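Local atomic coordinates of nucleoporin NUP170 (Chaetomium thermophilum, PDB entry 5HAX), a protein that probably serves as an architectural scaffold nucleoporin of the nuclear pore complex, joining a beta-propeller to a helical domain. Residues D27-P32 with L423-Q428; D282-F287 with L370-R375; T315-F320 with V347-R352. One frame throughout, in Å; residues are numbered along the deposited sequence.

In the fold
Leading from the N terminus, residues 27-32 run from helix 26-29 toward strand 33-35, which joins the sheet of strands 293-298, 307-313, 318-324 and 341-348; interaction 1 brings them against 423-428, at the start of strand 427-433 in the next sheet of the beta-propeller, and closes the longest loop, 390 residues. Within it, interaction 2 joins loop 282-287 to loop 370-375, and within that again interaction 3 pairs strands 318-324 and 341-348, building the first sheet from within. The three therefore nest without crossing. Interaction 3 touches both others: Glu427 forms salt bridges with Lys348 and Arg318, tying the two sheets together, and Asp371 with Arg352. The centres of interactions 1 and 2 lie about 17 Å apart.

Interaction 1 (D27-P32 with L423-Q428); sequences DSYCRP and LKYFEQ. With EDO (1,2-ethanediol), chain G.
At a junction between two blades of the beta-propeller, Tyr29, in the weakly bonded helical turn 26-29, packs on Leu423 and Tyr425 in the segment leading into strand 427-433. The two tyrosine rings meet obliquely, with planes at 55°, Tyr29 CE2 lying 3.6 Å from Tyr425 CD1. Tyr29 holds CG between its backbone N and carbonyl carbon, which turns the ring so that CD2 and CE2 come to Tyr425; its CB meets Leu423 CB at 3.8 Å. On Tyr425, centre of an inverse gamma turn, the sulfur of Cys30 also rests: SG is 4.3 Å from the ring centroid and 36° off the normal, an oblique sulfur-aromatic contact. Phe346 of strand 341-348 touches both Cys30 and Tyr425. One water bridges Tyr29 O and Tyr425 N, both at 3.0 Å, two atoms whose direct approach has a poor angle. A second water accepts from Arg31 NE and is hydrogen-bonded to Leu423 O. Arg31 NH2 also bonds Ser421 O. A 1,2-ethanediol, probably from the crystallisation liquor, bonds Asp27 O and Cys30 O. Across the contact, Arg31 NH2 reaches Leu423 O at 3.1 Å, nearly in the guanidinium plane and on a carbonyl lone pair, with an N-H...O angle of 155°.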
loop_
_atom_site.group_PDB
_atom_site.type_symbol
_atom_site.label_atom_id
_atom_site.label_comp_id
_atom_site.label_asym_id
_atom_site.label_seq_id
_atom_site.Cartn_x
_atom_site.Cartn_y
_atom_site.Cartn_z
ATOM N N ASP A 27 9.034 -13.582 -4.420
ATOM C CA ASP A 27 10.025 -14.656 -4.381
ATOM C C ASP A 27 10.516 -15.025 -5.774
ATOM O O ASP A 27 11.647 -15.503 -5.926
ATOM C CB ASP A 27 9.445 -15.903 -3.707
ATOM C CG ASP A 27 9.213 -15.718 -2.218
ATOM O OD1 ASP A 27 8.421 -16.495 -1.644
ATOM O OD2 ASP A 27 9.817 -14.807 -1.616
ATOM N N SER A 28 9.691 -14.806 -6.800
ATOM C CA SER A 28 10.007 -15.302 -8.135
ATOM C C SER A 28 10.997 -14.411 -8.872
ATOM O O SER A 28 11.765 -14.914 -9.700
ATOM C CB SER A 28 8.730 -15.442 -8.962
ATOM O OG SER A 28 7.842 -16.373 -8.365
ATOM N N TYR A 29 10.994 -13.102 -8.608
ATOM C CA TYR A 29 11.961 -12.200 -9.220
ATOM C C TYR A 29 12.992 -11.679 -8.229
ATOM O O TYR A 29 13.824 -10.844 -8.603
ATOM C CB TYR A 29 11.246 -11.035 -9.928
ATOM C CG TYR A 29 10.493 -10.041 -9.066
ATOM C CD1 TYR A 29 9.116 -10.133 -8.904
ATOM C CD2 TYR A 29 11.151 -8.977 -8.462
ATOM C CE1 TYR A 29 8.422 -9.211 -8.138
ATOM C CE2 TYR A 29 10.467 -8.053 -7.696
ATOM C CZ TYR A 29 9.104 -8.173 -7.539
ATOM O OH TYR A 29 8.425 -7.249 -6.777
ATOM N N CYS A 30 12.973 -12.165 -6.986
ATOM C CA CYS A 30 14.057 -11.943 -6.037
ATOM C C CYS A 30 14.628 -13.290 -5.614
ATOM O O CYS A 30 14.768 -13.570 -4.419
ATOM C CB CYS A 30 13.571 -11.151 -4.818
ATOM S SG CYS A 30 13.175 -9.422 -5.156
ATOM N N ARG A 31 14.945 -14.134 -6.593
ATOM C CA ARG A 31 15.486 -15.450 -6.308
ATOM C C ARG A 31 16.890 -15.323 -5.726
ATOM O O ARG A 31 17.530 -14.277 -5.855
ATOM C CB ARG A 31 15.518 -16.298 -7.577
ATOM C CG ARG A 31 14.155 -16.783 -8.044
ATOM C CD ARG A 31 14.246 -17.381 -9.433
ATOM N NE ARG A 31 14.584 -16.369 -10.431
ATOM C CZ ARG A 31 15.067 -16.634 -11.640
ATOM N NH1 ARG A 31 15.286 -17.888 -12.016
ATOM N NH2 ARG A 31 15.341 -15.639 -12.474
ATOM N N PRO A 32 17.386 -16.375 -5.076
ATOM C CA PRO A 32 18.733 -16.320 -4.493
ATOM C C PRO A 32 19.760 -15.807 -5.492
ATOM O O PRO A 32 19.864 -16.301 -6.617
ATOM C CB PRO A 32 18.999 -17.773 -4.093
ATOM C CG PRO A 32 17.644 -18.333 -3.818
ATOM C CD PRO A 32 16.705 -17.647 -4.775
ATOM N N LEU A 423 13.263 -13.422 -14.908
ATOM C CA LEU A 423 12.740 -12.394 -14.018
ATOM C C LEU A 423 13.842 -11.830 -13.130
ATOM O O LEU A 423 14.591 -12.581 -12.497
ATOM C CB LEU A 423 11.620 -12.970 -13.153
ATOM C CG LEU A 423 10.243 -13.085 -13.808
ATOM C CD1 LEU A 423 9.317 -13.925 -12.944
ATOM C CD2 LEU A 423 9.649 -11.706 -14.057
ATOM N N LYS A 424 13.927 -10.503 -13.078
ATOM C CA LYS A 424 14.833 -9.802 -12.181
ATOM C C LYS A 424 14.083 -8.663 -11.505
ATOM O O LYS A 424 13.012 -8.243 -11.949
ATOM C CB LYS A 424 16.057 -9.251 -12.924
ATOM C CG LYS A 424 16.817 -10.286 -13.736
ATOM C CD LYS A 424 18.161 -9.739 -14.193
ATOM C CE LYS A 424 18.709 -10.503 -15.386
ATOM N NZ LYS A 424 18.772 -9.640 -16.599
ATOM N N TYR A 425 14.671 -8.160 -10.417
ATOM C CA TYR A 425 14.077 -7.079 -9.628
ATOM C C TYR A 425 14.345 -5.737 -10.316
ATOM O O TYR A 425 15.109 -4.891 -9.846
ATOM C CB TYR A 425 14.629 -7.108 -8.208
ATOM C CG TYR A 425 13.983 -6.143 -7.229
ATOM C CD1 TYR A 425 12.892 -5.360 -7.589
ATOM C CD2 TYR A 425 14.477 -6.015 -5.934
ATOM C CE1 TYR A 425 12.315 -4.483 -6.690
ATOM C CE2 TYR A 425 13.905 -5.141 -5.031
ATOM C CZ TYR A 425 12.826 -4.377 -5.413
ATOM O OH TYR A 425 12.258 -3.506 -4.512
ATOM N N PHE A 426 13.687 -5.549 -11.457
ATOM C CA PHE A 426 13.758 -4.273 -12.157
ATOM C C PHE A 426 13.092 -3.182 -11.325
ATOM O O PHE A 426 12.079 -3.418 -10.662
ATOM C CB PHE A 426 13.081 -4.374 -13.525
ATOM C CG PHE A 426 13.639 -5.460 -14.405
ATOM C CD1 PHE A 426 14.891 -5.329 -14.983
ATOM C CD2 PHE A 426 12.905 -6.606 -14.664
ATOM C CE1 PHE A 426 15.403 -6.326 -15.795
ATOM C CE2 PHE A 426 13.412 -7.605 -15.476
ATOM C CZ PHE A 426 14.661 -7.463 -16.040
ATOM N N GLU A 427 13.665 -1.978 -11.365
ATOM C CA GLU A 427 13.156 -0.858 -10.583
ATOM C C GLU A 427 13.206 0.432 -11.388
ATOM O O GLU A 427 14.066 0.615 -12.254
ATOM C CB GLU A 427 13.954 -0.658 -9.280
ATOM C CG GLU A 427 13.604 -1.629 -8.161
ATOM C CD GLU A 427 14.264 -1.259 -6.844
ATOM O OE1 GLU A 427 13.560 -0.761 -5.942
ATOM O OE2 GLU A 427 15.488 -1.467 -6.710
ATOM N N GLN A 428 12.261 1.320 -11.086
ATOM C CA GLN A 428 12.288 2.715 -11.508
ATOM C C GLN A 428 12.624 3.567 -10.291
ATOM O O GLN A 428 12.000 3.412 -9.238
ATOM C CB GLN A 428 10.938 3.140 -12.094
ATOM C CG GLN A 428 10.549 2.438 -13.392
ATOM C CD GLN A 428 11.273 2.990 -14.602
ATOM O OE1 GLN A 428 11.496 4.196 -14.713
ATOM N NE2 GLN A 428 11.640 2.109 -15.522
HETATM C C1 EDO G . 13.033 -16.584 -2.567
HETATM O O1 EDO G . 13.094 -16.604 -3.997
HETATM C C2 EDO G . 14.446 -16.554 -1.995
HETATM O O2 EDO G . 15.169 -15.458 -2.568
HETATM O O HOH W 1 16.627 -9.976 -9.142
HETATM O O HOH W 2 15.204 -13.451 -9.951
#

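Interaction 2 (D282-F287 with L370-R375); sequences DSSPLF and LDKTSR
Segments 282-287 and 370-375 run in nearly the same direction, 6° apart end to end, with CA of Ser284 5.9 Å from CA of Lys372; neither is helix or strand, and a type I turn spans Ser284 to Phe287. The lysine carries much of the contact. Its CG sits between backbone N and carbonyl carbon (chi1 61°), and the extended chain beyond passes along Ser283 until NZ donates to Ser283 O at 3.0 Å, nearly in line with the C=O bond (161°). In return Ser284 OG donates to Lys372 O, at a very short distance whose exact value is doubtful, while accepting from Leu286 N at 3.0 Å in an ST turn; the hydroxyl thus has one partner in each segment. Leu286 CD1 lies 3.4 Å from both Lys372 O and Ser374 O, and Leu370 CD2 abuts the carboxylate carbon CG of Asp282. With alanine in place of Lys372, Ser283 O is likely to lose its ammonium donor, and the space along Ser283 filled by CD and CE would open. The contact joins the loop after helix 270-279, whose Phe277 meets Phe287 edge-to-face, to the loop entering strand 380-386; Leu286 O accepts from Thr315 OG1, just before strand 318-324.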
loop_
_atom_site.group_PDB
_atom_site.type_symbol
_atom_site.label_atom_id
_atom_site.label_comp_id
_atom_site.label_asym_id
_atom_site.label_seq_id
_atom_site.Cartn_x
_atom_site.Cartn_y
_atom_site.Cartn_z
ATOM N N ASP A 282 28.254 -13.347 -5.440
ATOM C CA ASP A 282 28.770 -11.983 -5.526
ATOM C C ASP A 282 28.927 -11.417 -4.118
ATOM O O ASP A 282 27.935 -11.075 -3.467
ATOM C CB ASP A 282 27.840 -11.108 -6.364
ATOM C CG ASP A 282 27.459 -11.756 -7.681
ATOM O OD1 ASP A 282 26.351 -12.327 -7.763
ATOM O OD2 ASP A 282 28.267 -11.696 -8.633
ATOM N N SER A 283 30.169 -11.323 -3.656
ATOM C CA SER A 283 30.506 -10.614 -2.430
ATOM C C SER A 283 30.948 -9.196 -2.774
ATOM O O SER A 283 31.354 -8.909 -3.902
ATOM C CB SER A 283 31.605 -11.348 -1.659
ATOM O OG SER A 283 31.133 -12.595 -1.172
ATOM N N SER A 284 30.862 -8.305 -1.788
ATOM C CA SER A 284 31.002 -6.882 -2.058
ATOM C C SER A 284 31.620 -6.181 -0.861
ATOM O O SER A 284 31.350 -6.560 0.285
ATOM C CB SER A 284 29.641 -6.246 -2.381
ATOM O OG SER A 284 29.720 -4.832 -2.381
ATOM N N PRO A 285 32.439 -5.148 -1.091
ATOM C CA PRO A 285 32.942 -4.336 0.024
ATOM C C PRO A 285 31.899 -3.407 0.622
ATOM O O PRO A 285 32.217 -2.687 1.576
ATOM C CB PRO A 285 34.081 -3.536 -0.623
ATOM C CG PRO A 285 33.664 -3.394 -2.041
ATOM C CD PRO A 285 32.942 -4.667 -2.390
ATOM N N LEU A 286 30.676 -3.387 0.087
ATOM C CA LEU A 286 29.600 -2.598 0.670
ATOM C C LEU A 286 28.982 -3.260 1.896
ATOM O O LEU A 286 28.178 -2.621 2.581
ATOM C CB LEU A 286 28.508 -2.343 -0.377
ATOM C CG LEU A 286 28.909 -1.531 -1.614
ATOM C CD1 LEU A 286 27.736 -1.419 -2.582
ATOM C CD2 LEU A 286 29.412 -0.146 -1.230
ATOM N N PHE A 287 29.340 -4.511 2.190
ATOM C CA PHE A 287 28.798 -5.226 3.344
ATOM C C PHE A 287 29.931 -5.995 4.012
ATOM O O PHE A 287 30.363 -7.033 3.500
ATOM C CB PHE A 287 27.669 -6.169 2.926
ATOM C CG PHE A 287 26.943 -6.804 4.082
ATOM C CD1 PHE A 287 26.805 -6.138 5.292
ATOM C CD2 PHE A 287 26.403 -8.073 3.959
ATOM C CE1 PHE A 287 26.141 -6.724 6.351
ATOM C CE2 PHE A 287 25.738 -8.664 5.016
ATOM C CZ PHE A 287 25.606 -7.988 6.212
ATOM N N LEU A 370 26.666 -7.025 -12.840
ATOM C CA LEU A 370 26.173 -6.684 -11.513
ATOM C C LEU A 370 27.017 -5.563 -10.923
ATOM O O LEU A 370 28.235 -5.704 -10.778
ATOM C CB LEU A 370 26.209 -7.912 -10.603
ATOM C CG LEU A 370 25.715 -7.686 -9.170
ATOM C CD1 LEU A 370 24.228 -7.350 -9.157
ATOM C CD2 LEU A 370 26.005 -8.898 -8.299
ATOM N N ASP A 371 26.370 -4.444 -10.593
ATOM C CA ASP A 371 27.039 -3.318 -9.941
ATOM C C ASP A 371 26.911 -3.508 -8.436
ATOM O O ASP A 371 25.846 -3.284 -7.855
ATOM C CB ASP A 371 26.437 -1.992 -10.389
ATOM C CG ASP A 371 27.239 -0.797 -9.912
ATOM O OD1 ASP A 371 28.159 -0.973 -9.084
ATOM O OD2 ASP A 371 26.941 0.324 -10.365
ATOM N N LYS A 372 28.014 -3.905 -7.798
ATOM C CA LYS A 372 28.046 -4.209 -6.371
ATOM C C LYS A 372 28.979 -3.278 -5.602
ATOM O O LYS A 372 29.407 -3.618 -4.493
ATOM C CB LYS A 372 28.468 -5.664 -6.163
ATOM C CG LYS A 372 29.861 -5.972 -6.707
ATOM C CD LYS A 372 30.195 -7.451 -6.614
ATOM C CE LYS A 372 31.638 -7.717 -7.016
ATOM N NZ LYS A 372 32.020 -9.142 -6.824
ATOM N N THR A 373 29.304 -2.104 -6.161
ATOM C CA THR A 373 30.282 -1.204 -5.555
ATOM C C THR A 373 29.820 0.250 -5.494
ATOM O O THR A 373 30.617 1.120 -5.124
ATOM C CB THR A 373 31.613 -1.273 -6.318
ATOM O OG1 THR A 373 31.385 -1.017 -7.711
ATOM C CG2 THR A 373 32.260 -2.642 -6.152
ATOM N N SER A 374 28.567 0.544 -5.831
ATOM C CA SER A 374 28.131 1.935 -5.865
ATOM C C SER A 374 28.044 2.523 -4.463
ATOM O O SER A 374 27.590 1.867 -3.521
ATOM C CB SER A 374 26.774 2.065 -6.550
ATOM O OG SER A 374 26.340 3.413 -6.488
ATOM N N ARG A 375 28.467 3.780 -4.338
ATOM C CA ARG A 375 28.413 4.524 -3.086
ATOM C C ARG A 375 27.301 5.568 -3.082
ATOM O O ARG A 375 27.290 6.445 -2.213
ATOM C CB ARG A 375 29.760 5.206 -2.824
ATOM C CG ARG A 375 30.965 4.274 -2.866
ATOM C CD ARG A 375 31.172 3.547 -1.548
ATOM N NE ARG A 375 31.357 4.478 -0.438
ATOM C CZ ARG A 375 32.445 5.220 -0.252
ATOM N NH1 ARG A 375 33.457 5.153 -1.107
ATOM N NH2 ARG A 375 32.517 6.039 0.788
#

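Interaction 3 (T315-F320 with V347-R352); sequences TGCRLF and VKFPPR
The guanidinium of Arg318 carries Lys348 CG over one face, 3.6 Å above the plane and offset toward the rim, and a water at its edge. Over the centre of the Phe349 ring sits Val347 CG1, from its own segment, while Cys317 SG approaches that ring obliquely, 3.8 Å from Phe349 CD1. Lys348 CB comes to the edge of the Phe320 ring. Arg318 and Lys348 lie side by side, pointing the same way, as do Leu319 and Val347, where Leu319 CD2 and Val347 CG2 meet at 4.0 Å. Lys348 puts CG anti to its backbone N (chi1 -171°), which lays this carbon on the arginine. The two like charges, Arg318 NH1 and Lys348 NZ not in contact, share Glu427 OE2 as a salt-bridge partner, which probably offsets them.

The edge water accepts from Arg318 NE at 2.8 Å and donates to Gly316 O and Lys348 O, linking the arginine side chain to the carbonyls of both segments. Gly316 has a positive phi, at which a CB would jam against the preceding carbonyl O and come close to Pro350 CG. Arg318 N donates to Lys348 O (3.1 Å, 170°) and Lys348 N to Arg318 O (3.0 Å, 159°). These reciprocal bonds define an antiparallel hydrogen-bonded pair, followed by the non-hydrogen-bonded pair Leu319-Val347, as expected of adjacent strands in a beta-propeller blade.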
loop_
_atom_site.group_PDB
_atom_site.type_symbol
_atom_site.label_atom_id
_atom_site.label_comp_id
_atom_site.label_asym_id
_atom_site.label_seq_id
_atom_site.Cartn_x
_atom_site.Cartn_y
_atom_site.Cartn_z
ATOM N N THR A 315 25.350 1.351 3.956
ATOM C CA THR A 315 25.906 1.537 2.621
ATOM C C THR A 315 24.838 1.516 1.534
ATOM O O THR A 315 25.169 1.685 0.357
ATOM C CB THR A 315 26.952 0.457 2.327
ATOM O OG1 THR A 315 26.383 -0.837 2.555
ATOM C CG2 THR A 315 28.174 0.638 3.219
ATOM N N GLY A 316 23.575 1.307 1.898
ATOM C CA GLY A 316 22.485 1.340 0.946
ATOM C C GLY A 316 22.098 0.007 0.351
ATOM O O GLY A 316 21.315 -0.016 -0.605
ATOM N N CYS A 317 22.617 -1.100 0.878
ATOM C CA CYS A 317 22.251 -2.419 0.384
ATOM C C CYS A 317 20.965 -2.881 1.050
ATOM O O CYS A 317 20.810 -2.762 2.269
ATOM C CB CYS A 317 23.368 -3.425 0.656
ATOM S SG CYS A 317 24.925 -3.047 -0.173
ATOM N N ARG A 318 20.042 -3.401 0.246
ATOM C CA ARG A 318 18.805 -3.990 0.742
ATOM C C ARG A 318 19.004 -5.500 0.822
ATOM O O ARG A 318 19.142 -6.170 -0.208
ATOM C CB ARG A 318 17.626 -3.627 -0.157
ATOM C CG ARG A 318 17.048 -2.245 0.112
ATOM C CD ARG A 318 16.025 -1.849 -0.944
ATOM N NE ARG A 318 16.658 -1.314 -2.145
ATOM C CZ ARG A 318 16.026 -1.097 -3.294
ATOM N NH1 ARG A 318 16.687 -0.597 -4.329
ATOM N NH2 ARG A 318 14.734 -1.377 -3.411
ATOM N N LEU A 319 19.024 -6.027 2.045
ATOM C CA LEU A 319 19.183 -7.452 2.301
ATOM C C LEU A 319 17.803 -8.071 2.489
ATOM O O LEU A 319 17.062 -7.669 3.391
ATOM C CB LEU A 319 20.043 -7.690 3.543
ATOM C CG LEU A 319 21.301 -6.834 3.703
ATOM C CD1 LEU A 319 21.985 -7.148 5.029
ATOM C CD2 LEU A 319 22.256 -7.047 2.543
ATOM N N PHE A 320 17.469 -9.048 1.653
ATOM C CA PHE A 320 16.181 -9.732 1.719
ATOM C C PHE A 320 16.383 -11.117 2.321
ATOM O O PHE A 320 17.101 -11.948 1.753
ATOM C CB PHE A 320 15.547 -9.823 0.333
ATOM C CG PHE A 320 15.055 -8.503 -0.182
ATOM C CD1 PHE A 320 13.742 -8.112 0.024
ATOM C CD2 PHE A 320 15.911 -7.645 -0.851
ATOM C CE1 PHE A 320 13.287 -6.894 -0.439
ATOM C CE2 PHE A 320 15.463 -6.423 -1.317
ATOM C CZ PHE A 320 14.148 -6.047 -1.109
ATOM N N VAL A 347 20.127 -9.892 -2.456
ATOM C CA VAL A 347 20.606 -8.540 -2.180
ATOM C C VAL A 347 20.304 -7.659 -3.384
ATOM O O VAL A 347 20.669 -8.000 -4.514
ATOM C CB VAL A 347 22.118 -8.513 -1.878
ATOM C CG1 VAL A 347 22.578 -7.085 -1.589
ATOM C CG2 VAL A 347 22.454 -9.431 -0.714
ATOM N N LYS A 348 19.658 -6.519 -3.137
ATOM C CA LYS A 348 19.525 -5.462 -4.134
ATOM C C LYS A 348 20.565 -4.391 -3.823
ATOM O O LYS A 348 20.469 -3.699 -2.802
ATOM C CB LYS A 348 18.113 -4.876 -4.142
ATOM C CG LYS A 348 17.843 -3.924 -5.312
ATOM C CD LYS A 348 17.857 -4.657 -6.659
ATOM C CE LYS A 348 17.987 -3.703 -7.839
ATOM N NZ LYS A 348 16.681 -3.147 -8.282
ATOM N N PHE A 349 21.558 -4.261 -4.699
ATOM C CA PHE A 349 22.622 -3.293 -4.500
ATOM C C PHE A 349 22.186 -1.898 -4.945
ATOM O O PHE A 349 21.237 -1.749 -5.717
ATOM C CB PHE A 349 23.874 -3.720 -5.261
ATOM C CG PHE A 349 24.604 -4.871 -4.625
ATOM C CD1 PHE A 349 25.466 -4.660 -3.561
ATOM C CD2 PHE A 349 24.432 -6.163 -5.094
ATOM C CE1 PHE A 349 26.140 -5.715 -2.975
ATOM C CE2 PHE A 349 25.105 -7.223 -4.511
ATOM C CZ PHE A 349 25.959 -6.996 -3.450
ATOM N N PRO A 350 22.875 -0.861 -4.476
ATOM C CA PRO A 350 22.425 0.517 -4.727
ATOM C C PRO A 350 22.545 0.903 -6.190
ATOM O O PRO A 350 23.352 0.326 -6.936
ATOM C CB PRO A 350 23.375 1.365 -3.864
ATOM C CG PRO A 350 23.987 0.432 -2.895
ATOM C CD PRO A 350 24.022 -0.906 -3.554
ATOM N N PRO A 351 21.787 1.906 -6.625
ATOM C CA PRO A 351 22.003 2.482 -7.956
ATOM C C PRO A 351 23.305 3.269 -7.987
ATOM O O PRO A 351 23.920 3.543 -6.958
ATOM C CB PRO A 351 20.793 3.397 -8.136
ATOM C CG PRO A 351 20.522 3.878 -6.740
ATOM C CD PRO A 351 20.827 2.703 -5.839
ATOM N N ARG A 352 23.718 3.648 -9.196
ATOM C CA ARG A 352 24.964 4.382 -9.394
ATOM C C ARG A 352 24.754 5.870 -9.642
ATOM O O ARG A 352 25.568 6.684 -9.195
ATOM C CB ARG A 352 25.750 3.780 -10.563
ATOM C CG ARG A 352 27.159 4.345 -10.703
ATOM C CD ARG A 352 28.097 3.352 -11.367
ATOM N NE ARG A 352 28.513 2.292 -10.451
ATOM C CZ ARG A 352 29.587 2.342 -9.666
ATOM N NH1 ARG A 352 30.378 3.408 -9.665
ATOM N NH2 ARG A 352 29.871 1.316 -8.873
HETATM O O HOH W 3 19.443 -1.055 -2.606
#